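Local coordinates for protein alanine racemase (Acinetobacter baumannii, PDB 4QHR) that is a two-domain enzyme that joins a TIM-barrel-like N-terminal domain to a beta-rich C-terminal domain, at residues N50-L60 with Q73-F82. Numbering follows the deposited sequence.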
ATOM      1  N   ASN A  50      19.810 -16.545   5.648  1.00 13.23           N
ATOM      2  CA  ASN A  50      20.829 -16.605   6.693  1.00 16.18           C
ATOM      3  C   ASN A  50      22.262 -16.804   6.236  1.00 16.52           C
ATOM      4  O   ASN A  50      23.190 -16.495   6.982  1.00 20.01           O
ATOM      5  CB  ASN A  50      20.455 -17.603   7.798  1.00 17.76           C
ATOM      6  CG  ASN A  50      20.513 -19.017   7.361  1.00 20.94           C
ATOM      7  OD1 ASN A  50      21.236 -19.382   6.449  1.00 27.05           O
ATOM      8  ND2 ASN A  50      19.727 -19.849   8.005  1.00 24.91           N
ATOM      9  N   ALA A  51      22.461 -17.305   5.035  1.00 15.96           N
ATOM     10  CA  ALA A  51      23.804 -17.395   4.476  1.00 16.36           C
ATOM     11  C   ALA A  51      24.390 -16.050   4.059  1.00 15.42           C
ATOM     12  O   ALA A  51      25.532 -16.004   3.669  1.00 17.57           O
ATOM     13  CB  ALA A  51      23.820 -18.302   3.299  1.00 15.85           C
ATOM     14  N   SER A  52      23.604 -14.985   4.095  1.00 13.19           N
ATOM     15  CA  SER A  52      24.105 -13.670   3.857  1.00 11.79           C
ATOM     16  C   SER A  52      25.229 -13.328   4.864  1.00 10.90           C
ATOM     17  O   SER A  52      25.172 -13.713   6.034  1.00 10.20           O
ATOM     18  CB  SER A  52      22.946 -12.653   4.030  1.00 11.52           C
ATOM     19  OG  SER A  52      21.810 -12.966   3.229  1.00 11.56           O
ATOM     20  N   ASP A  53      26.227 -12.605   4.386  1.00  9.65           N
ATOM     21  CA  ASP A  53      27.302 -12.098   5.193  1.00  9.51           C
ATOM     22  C   ASP A  53      26.854 -10.922   6.053  1.00  8.88           C
ATOM     23  O   ASP A  53      27.380 -10.696   7.184  1.00  9.26           O
ATOM     24  CB  ASP A  53      28.408 -11.609   4.285  1.00  9.81           C
ATOM     25  CG  ASP A  53      29.016 -12.708   3.497  1.00 10.43           C
ATOM     26  OD1 ASP A  53      29.770 -13.444   4.086  1.00  9.93           O
ATOM     27  OD2 ASP A  53      28.792 -12.809   2.274  1.00 10.89           O
ATOM     28  N   ALA A  54      25.924 -10.153   5.513  1.00  8.13           N
ATOM     29  CA  ALA A  54      25.315  -8.986   6.213  1.00  7.85           C
ATOM     30  C   ALA A  54      23.868  -8.743   5.734  1.00  7.71           C
ATOM     31  O   ALA A  54      23.475  -9.212   4.690  1.00  7.58           O
ATOM     32  CB  ALA A  54      26.131  -7.716   5.996  1.00  7.95           C
ATOM     33  N   PHE A  55      23.094  -8.036   6.544  1.00  7.95           N
ATOM     34  CA  PHE A  55      21.783  -7.540   6.176  1.00  8.29           C
ATOM     35  C   PHE A  55      21.849  -6.025   6.102  1.00  7.86           C
ATOM     36  O   PHE A  55      22.374  -5.346   7.016  1.00  8.24           O
ATOM     37  CB  PHE A  55      20.715  -7.944   7.189  1.00  8.57           C
ATOM     38  CG  PHE A  55      20.459  -9.410   7.252  1.00  8.97           C
ATOM     39  CD1 PHE A  55      20.048 -10.115   6.119  1.00  9.48           C
ATOM     40  CD2 PHE A  55      20.614 -10.116   8.453  1.00  9.46           C
ATOM     41  CE1 PHE A  55      19.801 -11.501   6.168  1.00  9.46           C
ATOM     42  CE2 PHE A  55      20.334 -11.499   8.504  1.00  9.63           C
ATOM     43  CZ  PHE A  55      19.941 -12.190   7.364  1.00  9.48           C
ATOM     44  N   GLY A  56      21.331  -5.467   5.026  1.00  7.28           N
ATOM     45  CA  GLY A  56      21.215  -3.996   4.880  1.00  7.02           C
ATOM     46  C   GLY A  56      19.815  -3.465   5.148  1.00  6.82           C
ATOM     47  O   GLY A  56      18.827  -4.007   4.608  1.00  6.72           O
ATOM     48  N   VAL A  57      19.710  -2.392   5.939  1.00  6.72           N
ATOM     49  CA  VAL A  57      18.410  -1.823   6.349  1.00  6.90           C
ATOM     50  C   VAL A  57      18.435  -0.297   6.149  1.00  7.25           C
ATOM     51  O   VAL A  57      19.526   0.314   6.063  1.00  7.31           O
ATOM     52  CB  VAL A  57      18.066  -2.109   7.814  1.00  6.89           C
ATOM     53  CG1 VAL A  57      17.943  -3.597   8.055  1.00  7.07           C
ATOM     54  CG2 VAL A  57      19.118  -1.560   8.796  1.00  7.00           C
ATOM     55  N   ALA A  58      17.253   0.309   6.119  1.00  7.42           N
ATOM     56  CA  ALA A  58      17.129   1.759   5.921  1.00  7.48           C
ATOM     57  C   ALA A  58      17.318   2.554   7.222  1.00  7.54           C
ATOM     58  O   ALA A  58      17.661   3.734   7.186  1.00  7.44           O
ATOM     59  CB  ALA A  58      15.812   2.083   5.289  1.00  7.51           C
ATOM     60  N   CYS A  59      17.101   1.927   8.378  1.00  7.50           N
ATOM     61  CA  CYS A  59      17.180   2.677   9.626  1.00  7.80           C
ATOM     62  C   CYS A  59      17.429   1.777  10.819  1.00  8.11           C
ATOM     63  O   CYS A  59      17.291   0.534  10.758  1.00  7.77           O
ATOM     64  CB  CYS A  59      15.926   3.549   9.854  1.00  8.03           C
ATOM     65  SG  CYS A  59      14.375   2.599   9.891  1.00  8.99           S
ATOM     66  N   LEU A  60      17.763   2.421  11.934  1.00  8.86           N
ATOM     67  CA  LEU A  60      18.063   1.676  13.162  1.00  9.27           C
ATOM     68  C   LEU A  60      16.935   0.736  13.556  1.00  9.42           C
ATOM     69  O   LEU A  60      17.178  -0.390  14.014  1.00  9.38           O
ATOM     70  CB  LEU A  60      18.267   2.666  14.309  1.00  9.56           C
ATOM     71  CG  LEU A  60      18.616   2.146  15.698  1.00 10.24           C
ATOM     72  CD1 LEU A  60      20.018   1.548  15.651  1.00 10.44           C
ATOM     73  CD2 LEU A  60      18.537   3.300  16.691  1.00 10.42           C
ATOM     74  N   GLN A  73      23.680 -11.716  12.520  1.00 12.62           N
ATOM     75  CA  GLN A  73      24.477 -11.232  11.401  1.00 12.57           C
ATOM     76  C   GLN A  73      24.858  -9.746  11.493  1.00 11.42           C
ATOM     77  O   GLN A  73      24.124  -8.930  12.038  1.00 10.84           O
ATOM     78  CB  GLN A  73      23.748 -11.443  10.043  1.00 12.77           C
ATOM     79  CG  GLN A  73      23.671 -12.888   9.568  1.00 13.06           C
ATOM     80  CD  GLN A  73      22.544 -13.687  10.184  1.00 13.47           C
ATOM     81  OE1 GLN A  73      21.881 -13.278  11.147  1.00 14.35           O
ATOM     82  NE2 GLN A  73      22.329 -14.860   9.651  1.00 14.04           N
ATOM     83  N   PRO A  74      26.014  -9.386  10.937  1.00 10.95           N
ATOM     84  CA  PRO A  74      26.297  -7.982  10.737  1.00 10.32           C
ATOM     85  C   PRO A  74      25.112  -7.282  10.013  1.00  9.94           C
ATOM     86  O   PRO A  74      24.480  -7.889   9.160  1.00 10.33           O
ATOM     87  CB  PRO A  74      27.539  -7.991   9.853  1.00 10.69           C
ATOM     88  CG  PRO A  74      28.256  -9.289  10.205  1.00 10.64           C
ATOM     89  CD  PRO A  74      27.121 -10.250  10.487  1.00 10.75           C
ATOM     90  N   VAL A  75      24.814  -6.050  10.415  1.00  8.95           N
ATOM     91  CA  VAL A  75      23.717  -5.250   9.842  1.00  8.67           C
ATOM     92  C   VAL A  75      24.355  -3.946   9.440  1.00  8.52           C
ATOM     93  O   VAL A  75      25.133  -3.411  10.207  1.00  8.79           O
ATOM     94  CB  VAL A  75      22.565  -5.003  10.831  1.00  8.34           C
ATOM     95  CG1 VAL A  75      21.580  -3.973  10.276  1.00  8.38           C
ATOM     96  CG2 VAL A  75      21.792  -6.272  11.066  1.00  8.14           C
ATOM     97  N   THR A  76      24.048  -3.452   8.250  1.00  8.67           N
ATOM     98  CA  THR A  76      24.523  -2.147   7.800  1.00  8.58           C
ATOM     99  C   THR A  76      23.351  -1.168   7.750  1.00  8.19           C
ATOM    100  O   THR A  76      22.312  -1.468   7.122  1.00  8.05           O
ATOM    101  CB  THR A  76      25.223  -2.246   6.461  1.00  9.14           C
ATOM    102  OG1 THR A  76      26.391  -3.060   6.631  1.00  9.70           O
ATOM    103  CG2 THR A  76      25.688  -0.882   6.017  1.00  9.41           C
ATOM    104  N   LEU A  77      23.478  -0.038   8.450  1.00  7.62           N
ATOM    105  CA  LEU A  77      22.481   1.036   8.356  1.00  7.48           C
ATOM    106  C   LEU A  77      22.847   1.839   7.124  1.00  7.65           C
ATOM    107  O   LEU A  77      23.789   2.662   7.137  1.00  6.89           O
ATOM    108  CB  LEU A  77      22.442   1.935   9.593  1.00  7.53           C
ATOM    109  CG  LEU A  77      22.358   1.156  10.929  1.00  7.43           C
ATOM    110  CD1 LEU A  77      22.445   2.073  12.146  1.00  7.46           C
ATOM    111  CD2 LEU A  77      21.112   0.260  10.984  1.00  7.47           C
ATOM    112  N   ILE A  78      22.091   1.627   6.042  1.00  7.93           N
ATOM    113  CA  ILE A  78      22.554   2.126   4.721  1.00  8.43           C
ATOM    114  C   ILE A  78      22.424   3.634   4.526  1.00  8.23           C
ATOM    115  O   ILE A  78      22.919   4.157   3.561  1.00  7.94           O
ATOM    116  CB  ILE A  78      21.823   1.339   3.594  1.00  9.04           C
ATOM    117  CG1 ILE A  78      22.663   1.156   2.316  1.00  9.63           C
ATOM    118  CG2 ILE A  78      20.500   1.981   3.256  1.00  9.46           C
ATOM    119  CD1 ILE A  78      23.884   0.264   2.483  1.00  9.94           C
ATOM    120  N   GLU A  79      21.722   4.334   5.427  1.00  8.40           N
ATOM    121  CA  GLU A  79      21.640   5.775   5.419  1.00  8.61           C
ATOM    122  C   GLU A  79      22.279   6.331   6.652  1.00  8.27           C
ATOM    123  O   GLU A  79      22.169   7.515   6.894  1.00  7.96           O
ATOM    124  CB  GLU A  79      20.187   6.211   5.411  1.00  9.29           C
ATOM    125  CG  GLU A  79      19.386   5.711   4.238  1.00 10.31           C
ATOM    126  CD  GLU A  79      17.946   6.313   4.199  1.00 11.70           C
ATOM    127  OE1 GLU A  79      17.655   7.343   4.882  1.00 12.19           O
ATOM    128  OE2 GLU A  79      17.079   5.754   3.462  1.00 12.93           O
ATOM    129  N   GLY A  80      22.929   5.464   7.442  1.00  8.00           N
ATOM    130  CA  GLY A  80      23.543   5.892   8.711  1.00  7.93           C
ATOM    131  C   GLY A  80      22.522   6.275   9.767  1.00  8.13           C
ATOM    132  O   GLY A  80      21.363   5.860   9.695  1.00  7.95           O
ATOM    133  N   VAL A  81      22.940   7.076  10.741  1.00  8.24           N
ATOM    134  CA  VAL A  81      22.025   7.485  11.822  1.00  8.52           C
ATOM    135  C   VAL A  81      21.411   8.849  11.504  1.00  8.92           C
ATOM    136  O   VAL A  81      22.057   9.704  10.849  1.00  8.20           O
ATOM    137  CB  VAL A  81      22.688   7.451  13.194  1.00  8.72           C
ATOM    138  CG1 VAL A  81      23.223   6.037  13.456  1.00  8.94           C
ATOM    139  CG2 VAL A  81      23.780   8.483  13.326  1.00  8.96           C
ATOM    140  N   PHE A  82      20.192   9.034  12.012  1.00  9.01           N
ATOM    141  CA  PHE A  82      19.406  10.245  11.804  1.00  9.73           C
ATOM    142  C   PHE A  82      19.523  11.213  12.989  1.00 10.47           C
ATOM    143  O   PHE A  82      19.300  12.402  12.842  1.00 10.71           O
ATOM    144  CB  PHE A  82      17.921   9.866  11.497  1.00  9.65           C
ATOM    145  CG  PHE A  82      17.785   8.959  10.312  1.00  9.24           C
ATOM    146  CD1 PHE A  82      17.889   7.597  10.470  1.00  9.18           C
ATOM    147  CD2 PHE A  82      17.634   9.482   9.005  1.00  9.34           C
ATOM    148  CE1 PHE A  82      17.817   6.753   9.373  1.00  9.20           C
ATOM    149  CE2 PHE A  82      17.532   8.655   7.912  1.00  9.23           C
ATOM    150  CZ  PHE A  82      17.620   7.284   8.085  1.00  9.40           C
TER
HETATM  151  O   HOH W   1      20.231   3.844   7.892  1.00  8.54           O
HETATM  152  O   HOH W   2      19.347   4.753  11.585  1.00 13.09           O
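Q73 reaches across to F55 and N50 just ahead of the strand pairing. Its CB lies 3.7 Å from F55 CE2, and CG approaches the same ring carbon while also meeting the carbonyl oxygen of S52. A bend at chi2 (82°) then carries Q73 CD back alongside F55 CE2, 3.5 Å away, with amide and ring planes inclined at 56°. OE1 stays beside CE2, whereas Q73 NE2 donates to N50 O at 3.2 Å, in the plane of both the amide and the accepting carbonyl, which fixes the rotation of the amide. Beyond Q73, strands 54-57 and 75-77 run parallel, neighbours in the barrel of the N-terminal domain and joined through helix 60-68 as a beta-alpha-beta unit. F55 N and V57 N donate to P74 O and T76 O, while F55 O and V57 O receive T76 N and I78 N; the last bond, 2.9 Å between I78 N and V57 O, is nearly straight at 173°. F55, V57, V75 and L77 share a face, on which F55, V57 and V75 meet helix 60-68 and V75 and L77 meet F95. V57 CG2, set between backbone N and carbonyl carbon, presses on L77 CD2 at 3.5 Å, a tight methyl contact between side chains that lie side by side. Past the strands the two segments diverge, and a water receives E79 N and donates to G80 O and A58 O. A second water links L60 N to G80 O. The F82 ring turns its edge to A58 O, with F82 CE1 3.8 Å from C59 CB, and R2 of the second subunit packs on both C59 and F82.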